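Local coordinates for protein CRISPR-associated endonuclease/helicase Cas3 (Thermus thermophilus HB8, PDB 3SK9) that cuts single-stranded DNA with its N-terminal HD nuclease domain, the part present here, and joins this to a helicase in CRISPR-based defence against viruses and plasmids, at residues W16-L26 and D75-A85; A109-R119 and A136-A147. One frame throughout, in Å; residues are numbered along the deposited sequence. Where two conformers were deposited one is given.

Contact 1 (W16-L26 and D75-A85); sequences WAKSGNPFHPL and DLGKASPVFQA
The HD motif of the Cas3 nuclease domain ends at Asp75, and the loop that follows it packs here against Ser19, Lys18 and their neighbours in the loop between helices 10-16 and 26-43. Gln84 makes the central polar link. Its amide reads both backbone groups of Lys18: OE1 accepts from Lys18 N at 2.8 Å in a nearly straight bond (174°), though the donor is tilted from the carbonyl plane, while NE2 gives a hydrogen to a lone pair of Lys18 O at 2.9 Å. The second hydrogen of NE2 goes to Lys78 O, so three bonds fix the rotation of the amide, a task for which glutamine, donor and acceptor at once, is well suited. A water bridges Lys18 O to Phe83 O as well.

Asp75 is a ligand of the divalent metal, together with His29, His74 and Asp210. Lys78 lies one short 3-10 turn further on and reaches back, its NZ meeting Asp75 OD2 at 2.9 Å from above the carboxylate plane in a salt bridge. The same NZ donates to Ser19 OG at 3.2 Å. Ser19 OG, swung by chi1 (180°) to the side away from its backbone N, holds the ammonium that in turn holds the metal ligand, so it probably helps position Lys78.

Apolar contacts add to this: Leu26, in the first turn of helix 26-43, places CD2 3.9 Å from Ala79 CB and CD1 3.6 Å from Asp75 O. At the outer end, Trp16 meets Ala85 O with the ring edge, CH2 to O 3.4 Å.

Contact 2 (A109-R119 and A136-A147); sequences AHGVFTELFLR and AAALGAHHGFPA
Glu115 and Ala147 share the one direct hydrogen bond between these segments: Ala147 N donates to the syn lone pair of Glu115 OE1 at 2.9 Å. With CG anti to the backbone N (chi1 174°) and the rest of the chain extended, the buried glutamate runs past Ala136 and Ala137 to reach the returning loop, and OE2 comes to 3.6 Å from Pro146 CB. Two waters donate to the carboxylate as well, one bridging OE1 to Ala141 N and the other OE2 to Ala147 O. Both oxygens thus have partners although the residue is buried, and the long acidic side chain fastens a loop that is neither helix nor strand, though His142 to Phe145 form a type I' turn.

Small residues let the backbones come close. Gly111 and Ala141 have their CA atoms only 3.9 Å apart, leaving no room for a side chain on Gly111, and Gly140 CA rests against Gly111 O. Ala141 CB fits against Val112 CG2, while Val112 CG1 meets Ala147 CB at 4.1 Å. Further along the helix, Ala136 CB packs on Glu115 O and on Arg119 CG, and Leu118 CD1 crosses to Leu139 CD1 at 3.6 Å.

Thr114 turns CG2 to Leu139 O at 3.4 Å; its hydroxyl instead bonds Gly77 N and His74 O. Around the two segments, helix 149-161 lies against Val112 and Phe113, and helix 196-213 packs on Ala138 and Leu139.

How the contacts relate
From the N terminus, residues 16-26 lead into helix 26-43, and contact 1 closes when the chain returns, after two further helices, in the loop 75-85. The chain then enters helix 110-124, and contact 2 closes the shorter excursion through helix 129-138 to the loop at 139-147. The two closures follow in series, neither nested nor crossed. They meet beside the metal site, where His110 NE2, at the start of helix 110-124, probably hydrogen-bonds to the metal ligand Asp75 at OD1; next to this, Phe83 packs on His110 and Phe113. The N-terminal loop is therefore tied through 75-85 to helix 110-124, and through that helix to the loop 139-147.

Contact 1 (W16-L26 and D75-A85)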
loop_
_atom_site.group_PDB
_atom_site.type_symbol
_atom_site.label_atom_id
_atom_site.label_comp_id
_atom_site.label_asym_id
_atom_site.label_seq_id
_atom_site.Cartn_x
_atom_site.Cartn_y
_atom_site.Cartn_z
ATOM N N TRP A 16 -10.001 -1.649 14.674
ATOM C CA TRP A 16 -10.646 -2.954 14.801
ATOM C C TRP A 16 -10.600 -3.748 13.516
ATOM O O TRP A 16 -10.626 -4.979 13.551
ATOM C CB TRP A 16 -12.111 -2.804 15.258
ATOM C CG TRP A 16 -12.923 -4.086 15.195
ATOM C CD1 TRP A 16 -13.006 -5.070 16.172
ATOM C CD2 TRP A 16 -13.799 -4.506 14.130
ATOM N NE1 TRP A 16 -13.864 -6.066 15.754
ATOM C CE2 TRP A 16 -14.349 -5.754 14.505
ATOM C CE3 TRP A 16 -14.157 -3.960 12.897
ATOM C CZ2 TRP A 16 -15.248 -6.450 13.687
ATOM C CZ3 TRP A 16 -15.052 -4.670 12.081
ATOM C CH2 TRP A 16 -15.586 -5.898 12.490
ATOM N N ALA A 17 -10.575 -3.060 12.371
ATOM C CA ALA A 17 -10.492 -3.737 11.078
ATOM C C ALA A 17 -9.292 -4.666 11.072
ATOM O O ALA A 17 -8.220 -4.257 11.482
ATOM C CB ALA A 17 -10.372 -2.722 9.974
ATOM N N LYS A 18 -9.490 -5.912 10.657
ATOM C CA LYS A 18 -8.400 -6.912 10.614
ATOM C C LYS A 18 -7.843 -7.201 9.210
ATOM O O LYS A 18 -8.535 -7.004 8.200
ATOM C CB LYS A 18 -8.909 -8.243 11.185
ATOM C CG LYS A 18 -9.617 -8.071 12.550
ATOM C CD LYS A 18 -8.642 -7.595 13.606
ATOM C CE LYS A 18 -9.224 -7.758 15.043
ATOM N NZ LYS A 18 -10.609 -7.262 15.072
ATOM N N SER A 19 -6.615 -7.721 9.149
ATOM C CA SER A 19 -6.092 -8.211 7.872
ATOM C C SER A 19 -5.543 -9.627 8.075
ATOM O O SER A 19 -4.579 -9.822 8.816
ATOM C CB SER A 19 -4.972 -7.329 7.343
ATOM O OG SER A 19 -4.476 -7.835 6.104
ATOM N N GLY A 20 -6.178 -10.610 7.458
ATOM C CA GLY A 20 -5.584 -11.926 7.355
ATOM C C GLY A 20 -5.685 -12.795 8.600
ATOM O O GLY A 20 -5.538 -14.017 8.508
ATOM N N ASN A 21 -5.933 -12.180 9.752
ATOM C CA ASN A 21 -6.000 -12.905 11.020
ATOM C C ASN A 21 -6.578 -11.960 12.079
ATOM O O ASN A 21 -6.310 -10.730 12.079
ATOM C CB ASN A 21 -4.599 -13.419 11.368
ATOM C CG ASN A 21 -4.548 -14.144 12.718
ATOM O OD1 ASN A 21 -4.558 -13.511 13.734
ATOM N ND2 ASN A 21 -4.447 -15.484 12.700
ATOM N N PRO A 22 -7.416 -12.497 12.989
ATOM C CA PRO A 22 -8.055 -11.697 14.052
ATOM C C PRO A 22 -7.073 -10.940 14.957
ATOM O O PRO A 22 -7.404 -9.946 15.589
ATOM C CB PRO A 22 -8.792 -12.751 14.885
ATOM C CG PRO A 22 -8.952 -13.911 13.987
ATOM C CD PRO A 22 -7.772 -13.921 13.073
ATOM N N PHE A 23 -5.845 -11.412 15.046
ATOM C CA PHE A 23 -4.876 -10.749 15.890
ATOM C C PHE A 23 -3.946 -9.791 15.112
ATOM O O PHE A 23 -2.947 -9.323 15.664
ATOM C CB PHE A 23 -4.049 -11.813 16.665
ATOM C CG PHE A 23 -4.907 -12.698 17.551
ATOM C CD1 PHE A 23 -5.393 -12.212 18.745
ATOM C CD2 PHE A 23 -5.271 -13.973 17.143
ATOM C CE1 PHE A 23 -6.209 -12.986 19.555
ATOM C CE2 PHE A 23 -6.080 -14.774 17.950
ATOM C CZ PHE A 23 -6.537 -14.274 19.175
ATOM N N HIS A 24 -4.278 -9.502 13.839
ATOM C CA HIS A 24 -3.409 -8.647 12.987
ATOM C C HIS A 24 -4.274 -7.505 12.451
ATOM O O HIS A 24 -5.080 -7.698 11.547
ATOM C CB HIS A 24 -2.848 -9.500 11.843
ATOM C CG HIS A 24 -1.729 -8.852 11.072
ATOM N ND1 HIS A 24 -0.626 -8.293 11.679
ATOM C CD2 HIS A 24 -1.505 -8.770 9.736
ATOM C CE1 HIS A 24 0.211 -7.852 10.759
ATOM N NE2 HIS A 24 -0.307 -8.112 9.563
ATOM N N PRO A 25 -4.189 -6.339 13.082
ATOM C CA PRO A 25 -5.015 -5.237 12.598
ATOM C C PRO A 25 -4.654 -4.868 11.142
ATOM O O PRO A 25 -3.470 -4.964 10.771
ATOM C CB PRO A 25 -4.633 -4.073 13.554
ATOM C CG PRO A 25 -4.247 -4.754 14.858
ATOM C CD PRO A 25 -3.560 -6.058 14.402
ATOM N N LEU A 26 -5.627 -4.377 10.386
ATOM C CA LEU A 26 -5.385 -3.902 9.027
ATOM C C LEU A 26 -4.277 -2.846 9.086
ATOM O O LEU A 26 -3.389 -2.839 8.237
ATOM C CB LEU A 26 -6.649 -3.281 8.452
ATOM C CG LEU A 26 -6.525 -2.716 7.022
ATOM C CD1 LEU A 26 -5.955 -3.748 6.075
ATOM C CD2 LEU A 26 -7.935 -2.280 6.565
ATOM N N ASP A 75 -4.142 -2.467 0.649
ATOM C CA ASP A 75 -5.264 -3.259 1.197
ATOM C C ASP A 75 -6.271 -2.394 1.926
ATOM O O ASP A 75 -7.035 -2.902 2.755
ATOM C CB ASP A 75 -4.753 -4.397 2.126
ATOM C CG ASP A 75 -4.257 -5.629 1.347
ATOM O OD1 ASP A 75 -4.167 -5.618 0.078
ATOM O OD2 ASP A 75 -3.954 -6.633 2.021
ATOM N N LEU A 76 -6.296 -1.100 1.621
ATOM C CA LEU A 76 -7.266 -0.215 2.242
ATOM C C LEU A 76 -8.721 -0.675 1.940
ATOM O O LEU A 76 -9.647 -0.476 2.752
ATOM C CB LEU A 76 -7.056 1.224 1.757
ATOM C CG LEU A 76 -8.034 2.205 2.396
ATOM C CD1 LEU A 76 -7.760 2.252 3.901
ATOM C CD2 LEU A 76 -7.882 3.628 1.758
ATOM N N GLY A 77 -8.905 -1.346 0.805
ATOM C CA GLY A 77 -10.210 -1.908 0.448
ATOM C C GLY A 77 -10.811 -2.868 1.490
ATOM O O GLY A 77 -12.015 -3.106 1.478
ATOM N N LYS A 78 -9.972 -3.418 2.378
ATOM C CA LYS A 78 -10.465 -4.322 3.452
ATOM C C LYS A 78 -11.203 -3.593 4.558
ATOM O O LYS A 78 -11.853 -4.228 5.409
ATOM C CB LYS A 78 -9.318 -5.147 4.043
ATOM C CG LYS A 78 -8.820 -6.207 3.080
ATOM C CD LYS A 78 -7.876 -7.173 3.767
ATOM C CE LYS A 78 -7.208 -8.123 2.791
ATOM N NZ LYS A 78 -5.839 -8.477 3.259
ATOM N N ALA A 79 -11.109 -2.270 4.546
ATOM C CA ALA A 79 -11.752 -1.432 5.558
ATOM C C ALA A 79 -13.214 -1.185 5.158
ATOM O O ALA A 79 -13.629 -0.052 4.930
ATOM C CB ALA A 79 -11.022 -0.113 5.705
ATOM N N SER A 80 -13.965 -2.282 5.158
ATOM C CA SER A 80 -15.370 -2.304 4.769
ATOM C C SER A 80 -16.026 -3.517 5.460
ATOM O O SER A 80 -15.374 -4.535 5.665
ATOM C CB SER A 80 -15.434 -2.472 3.250
ATOM O OG SER A 80 -16.780 -2.781 2.854
ATOM N N PRO A 81 -17.329 -3.437 5.782
ATOM C CA PRO A 81 -17.941 -4.562 6.517
ATOM C C PRO A 81 -17.887 -5.864 5.709
ATOM O O PRO A 81 -17.816 -6.932 6.280
ATOM C CB PRO A 81 -19.416 -4.140 6.692
ATOM C CG PRO A 81 -19.501 -2.699 6.399
ATOM C CD PRO A 81 -18.214 -2.273 5.647
ATOM N N VAL A 82 -17.924 -5.759 4.383
ATOM C CA VAL A 82 -17.825 -6.900 3.494
ATOM C C VAL A 82 -16.620 -7.827 3.809
ATOM O O VAL A 82 -16.701 -9.051 3.663
ATOM C CB VAL A 82 -17.700 -6.392 2.034
ATOM C CG1 VAL A 82 -17.211 -7.475 1.136
ATOM C CG2 VAL A 82 -19.034 -5.839 1.559
ATOM N N PHE A 83 -15.508 -7.254 4.238
ATOM C CA PHE A 83 -14.294 -8.052 4.523
ATOM C C PHE A 83 -13.983 -8.240 6.033
ATOM O O PHE A 83 -12.887 -8.659 6.385
ATOM C CB PHE A 83 -13.083 -7.410 3.820
ATOM C CG PHE A 83 -13.294 -7.206 2.347
ATOM C CD1 PHE A 83 -13.611 -5.950 1.847
ATOM C CD2 PHE A 83 -13.243 -8.290 1.470
ATOM C CE1 PHE A 83 -13.835 -5.770 0.499
ATOM C CE2 PHE A 83 -13.480 -8.131 0.117
ATOM C CZ PHE A 83 -13.783 -6.871 -0.379
ATOM N N GLN A 84 -14.939 -7.937 6.914
ATOM C CA GLN A 84 -14.683 -8.002 8.329
ATOM C C GLN A 84 -15.804 -8.847 8.946
ATOM O O GLN A 84 -16.818 -9.101 8.302
ATOM C CB GLN A 84 -14.678 -6.589 8.907
ATOM C CG GLN A 84 -13.596 -5.677 8.271
ATOM C CD GLN A 84 -12.178 -6.135 8.623
ATOM O OE1 GLN A 84 -11.965 -6.741 9.675
ATOM N NE2 GLN A 84 -11.196 -5.828 7.746
ATOM N N ALA A 85 -15.602 -9.284 10.183
ATOM C CA ALA A 85 -16.535 -10.215 10.828
ATOM C C ALA A 85 -17.781 -9.510 11.359
ATOM O O ALA A 85 -17.829 -8.285 11.482
ATOM C CB ALA A 85 -15.824 -10.960 11.942
HETATM O O HOH W 1 -9.944 -8.789 6.244
#

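Contact 2 (A109-R119 and A136-A147)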
loop_
_atom_site.group_PDB
_atom_site.type_symbol
_atom_site.label_atom_id
_atom_site.label_comp_id
_atom_site.label_asym_id
_atom_site.label_seq_id
_atom_site.Cartn_x
_atom_site.Cartn_y
_atom_site.Cartn_z
ATOM N N ALA A 109 -13.503 -8.361 -5.324
ATOM C CA ALA A 109 -12.196 -8.485 -4.663
ATOM C C ALA A 109 -11.958 -7.215 -3.865
ATOM O O ALA A 109 -12.445 -6.161 -4.276
ATOM C CB ALA A 109 -11.073 -8.664 -5.705
ATOM N N HIS A 110 -11.222 -7.291 -2.750
ATOM C CA HIS A 110 -10.998 -6.071 -1.964
ATOM C C HIS A 110 -10.264 -4.993 -2.756
ATOM O O HIS A 110 -10.438 -3.809 -2.479
ATOM C CB HIS A 110 -10.252 -6.350 -0.635
ATOM C CG HIS A 110 -8.816 -6.719 -0.800
ATOM N ND1 HIS A 110 -8.397 -8.022 -0.956
ATOM C CD2 HIS A 110 -7.694 -5.962 -0.823
ATOM C CE1 HIS A 110 -7.081 -8.054 -1.081
ATOM N NE2 HIS A 110 -6.628 -6.817 -0.990
ATOM N N GLY A 111 -9.491 -5.373 -3.778
ATOM C CA GLY A 111 -8.756 -4.376 -4.565
ATOM C C GLY A 111 -9.642 -3.423 -5.354
ATOM O O GLY A 111 -9.263 -2.259 -5.613
ATOM N N VAL A 112 -10.859 -3.873 -5.671
ATOM C CA VAL A 112 -11.848 -3.008 -6.318
ATOM C C VAL A 112 -12.229 -1.902 -5.342
ATOM O O VAL A 112 -12.323 -0.710 -5.712
ATOM C CB VAL A 112 -13.108 -3.788 -6.737
ATOM C CG1 VAL A 112 -14.180 -2.859 -7.283
ATOM C CG2 VAL A 112 -12.775 -4.874 -7.761
ATOM N N PHE A 113 -12.467 -2.281 -4.085
ATOM C CA PHE A 113 -12.718 -1.249 -3.049
ATOM C C PHE A 113 -11.514 -0.360 -2.861
ATOM O O PHE A 113 -11.655 0.866 -2.702
ATOM C CB PHE A 113 -13.110 -1.870 -1.726
ATOM C CG PHE A 113 -14.489 -2.512 -1.744
ATOM C CD1 PHE A 113 -15.601 -1.804 -1.334
ATOM C CD2 PHE A 113 -14.647 -3.807 -2.188
ATOM C CE1 PHE A 113 -16.863 -2.407 -1.331
ATOM C CE2 PHE A 113 -15.905 -4.414 -2.186
ATOM C CZ PHE A 113 -16.999 -3.712 -1.761
ATOM N N THR A 114 -10.304 -0.915 -2.910
ATOM C CA THR A 114 -9.139 -0.044 -2.726
ATOM C C THR A 114 -9.175 1.005 -3.843
ATOM O O THR A 114 -8.955 2.203 -3.603
ATOM C CB THR A 114 -7.813 -0.848 -2.814
ATOM O OG1 THR A 114 -7.746 -1.745 -1.717
ATOM C CG2 THR A 114 -6.559 0.119 -2.815
ATOM N N GLU A 115 -9.425 0.571 -5.076
ATOM C CA GLU A 115 -9.418 1.533 -6.173
ATOM C C GLU A 115 -10.496 2.637 -5.966
ATOM O O GLU A 115 -10.215 3.819 -6.125
ATOM C CB GLU A 115 -9.568 0.840 -7.532
ATOM C CG GLU A 115 -9.718 1.833 -8.722
ATOM C CD GLU A 115 -9.922 1.152 -10.051
ATOM O OE1 GLU A 115 -9.922 -0.098 -10.088
ATOM O OE2 GLU A 115 -10.061 1.866 -11.073
ATOM N N LEU A 116 -11.732 2.250 -5.627
ATOM C CA LEU A 116 -12.792 3.253 -5.417
ATOM C C LEU A 116 -12.449 4.211 -4.282
ATOM O O LEU A 116 -12.702 5.396 -4.406
ATOM C CB LEU A 116 -14.116 2.596 -5.114
ATOM C CG LEU A 116 -14.699 1.817 -6.297
ATOM C CD1 LEU A 116 -15.937 1.041 -5.834
ATOM C CD2 LEU A 116 -15.014 2.794 -7.385
ATOM N N PHE A 117 -11.906 3.690 -3.189
ATOM C CA PHE A 117 -11.609 4.520 -2.026
ATOM C C PHE A 117 -10.506 5.504 -2.384
ATOM O O PHE A 117 -10.583 6.689 -2.044
ATOM C CB PHE A 117 -11.154 3.684 -0.808
ATOM C CG PHE A 117 -12.208 2.721 -0.285
ATOM C CD1 PHE A 117 -13.542 2.874 -0.600
ATOM C CD2 PHE A 117 -11.840 1.682 0.554
ATOM C CE1 PHE A 117 -14.486 1.998 -0.094
ATOM C CE2 PHE A 117 -12.801 0.814 1.074
ATOM C CZ PHE A 117 -14.102 0.966 0.741
ATOM N N LEU A 118 -9.477 5.017 -3.090
ATOM C CA LEU A 118 -8.310 5.852 -3.341
ATOM C C LEU A 118 -8.627 6.943 -4.369
ATOM O O LEU A 118 -7.991 8.010 -4.311
ATOM C CB LEU A 118 -7.092 5.017 -3.772
ATOM C CG LEU A 118 -6.475 4.181 -2.642
ATOM C CD1 LEU A 118 -5.177 3.441 -3.130
ATOM C CD2 LEU A 118 -6.139 5.081 -1.450
ATOM N N ARG A 119 -9.570 6.692 -5.298
ATOM C CA ARG A 119 -9.950 7.711 -6.275
ATOM C C ARG A 119 -10.418 8.945 -5.510
ATOM O O ARG A 119 -10.071 10.077 -5.848
ATOM C CB ARG A 119 -11.062 7.228 -7.225
ATOM C CG ARG A 119 -10.543 6.288 -8.350
ATOM C CD ARG A 119 -11.701 5.704 -9.188
ATOM N NE ARG A 119 -12.454 6.721 -9.919
ATOM C CZ ARG A 119 -12.284 7.019 -11.207
ATOM N NH1 ARG A 119 -11.357 6.388 -11.941
ATOM N NH2 ARG A 119 -13.047 7.963 -11.774
ATOM N N ALA A 136 -4.870 5.040 -8.232
ATOM C CA ALA A 136 -5.903 4.195 -7.589
ATOM C C ALA A 136 -6.006 2.822 -8.291
ATOM O O ALA A 136 -6.093 1.760 -7.634
ATOM C CB ALA A 136 -7.237 4.927 -7.644
ATOM N N ALA A 137 -6.007 2.828 -9.620
ATOM C CA ALA A 137 -5.945 1.566 -10.382
ATOM C C ALA A 137 -4.639 0.799 -10.192
ATOM O O ALA A 137 -4.659 -0.428 -10.148
ATOM C CB ALA A 137 -6.180 1.800 -11.890
ATOM N N ALA A 138 -3.492 1.491 -10.109
ATOM C CA ALA A 138 -2.211 0.815 -9.809
ATOM C C ALA A 138 -2.268 -0.027 -8.526
ATOM O O ALA A 138 -1.607 -1.069 -8.393
ATOM C CB ALA A 138 -1.055 1.876 -9.704
ATOM N N LEU A 139 -3.031 0.457 -7.547
ATOM C CA LEU A 139 -3.093 -0.186 -6.226
ATOM C C LEU A 139 -4.309 -1.079 -6.103
ATOM O O LEU A 139 -4.569 -1.593 -5.043
ATOM C CB LEU A 139 -3.121 0.907 -5.120
ATOM C CG LEU A 139 -1.807 1.752 -5.238
ATOM C CD1 LEU A 139 -1.916 3.091 -4.520
ATOM C CD2 LEU A 139 -0.612 0.946 -4.703
ATOM N N GLY A 140 -5.027 -1.299 -7.214
ATOM C CA GLY A 140 -6.286 -2.044 -7.184
ATOM C C GLY A 140 -6.151 -3.548 -7.403
ATOM O O GLY A 140 -5.093 -4.134 -7.172
ATOM N N ALA A 141 -7.253 -4.155 -7.853
ATOM C CA ALA A 141 -7.354 -5.624 -7.976
ATOM C C ALA A 141 -6.717 -6.265 -9.192
ATOM O O ALA A 141 -6.604 -7.503 -9.223
ATOM C CB ALA A 141 -8.866 -6.031 -7.932
ATOM N N HIS A 142 -6.354 -5.498 -10.228
ATOM C CA HIS A 142 -5.986 -6.157 -11.468
ATOM C C HIS A 142 -4.669 -5.610 -11.989
ATOM O O HIS A 142 -4.553 -5.293 -13.144
ATOM C CB HIS A 142 -7.096 -5.975 -12.523
ATOM C CG HIS A 142 -8.462 -6.287 -11.995
ATOM N ND1 HIS A 142 -8.848 -7.560 -11.630
ATOM C CD2 HIS A 142 -9.526 -5.487 -11.752
ATOM C CE1 HIS A 142 -10.105 -7.536 -11.206
ATOM N NE2 HIS A 142 -10.536 -6.288 -11.266
ATOM N N HIS A 143 -3.712 -5.467 -11.078
ATOM C CA HIS A 143 -2.341 -5.131 -11.457
ATOM C C HIS A 143 -2.279 -3.956 -12.410
ATOM O O HIS A 143 -1.656 -4.009 -13.475
ATOM C CB HIS A 143 -1.674 -6.368 -12.007
ATOM C CG HIS A 143 -1.738 -7.509 -11.051
ATOM N ND1 HIS A 143 -1.004 -7.534 -9.880
ATOM C CD2 HIS A 143 -2.492 -8.632 -11.049
ATOM C CE1 HIS A 143 -1.282 -8.643 -9.217
ATOM N NE2 HIS A 143 -2.182 -9.325 -9.903
ATOM N N GLY A 144 -2.938 -2.890 -11.975
ATOM C CA GLY A 144 -2.912 -1.615 -12.640
ATOM C C GLY A 144 -4.020 -1.398 -13.660
ATOM O O GLY A 144 -4.217 -0.293 -14.104
ATOM N N PHE A 145 -4.718 -2.453 -14.078
ATOM C CA PHE A 145 -5.821 -2.223 -15.008
ATOM C C PHE A 145 -7.082 -1.890 -14.187
ATOM O O PHE A 145 -7.325 -2.509 -13.129
ATOM C CB PHE A 145 -6.056 -3.469 -15.858
ATOM C CG PHE A 145 -4.877 -3.839 -16.738
ATOM C CD1 PHE A 145 -4.625 -3.115 -17.893
ATOM C CD2 PHE A 145 -4.099 -4.952 -16.446
ATOM C CE1 PHE A 145 -3.565 -3.461 -18.760
ATOM C CE2 PHE A 145 -2.983 -5.305 -17.290
ATOM C CZ PHE A 145 -2.737 -4.559 -18.438
ATOM N N PRO A 146 -7.871 -0.915 -14.655
ATOM C CA PRO A 146 -8.968 -0.449 -13.792
ATOM C C PRO A 146 -10.127 -1.460 -13.663
ATOM O O PRO A 146 -10.478 -2.146 -14.633
ATOM C CB PRO A 146 -9.446 0.834 -14.475
ATOM C CG PRO A 146 -9.023 0.687 -15.919
ATOM C CD PRO A 146 -7.811 -0.205 -15.952
ATOM N N ALA A 147 -10.758 -1.467 -12.505
ATOM C CA ALA A 147 -11.936 -2.313 -12.276
ATOM C C ALA A 147 -13.035 -1.979 -13.302
ATOM O O ALA A 147 -13.226 -0.813 -13.644
ATOM C CB ALA A 147 -12.480 -2.065 -10.916
HETATM O O HOH W 2 -9.190 -2.476 -9.199
HETATM O O HOH W 3 -12.316 1.680 -12.668
#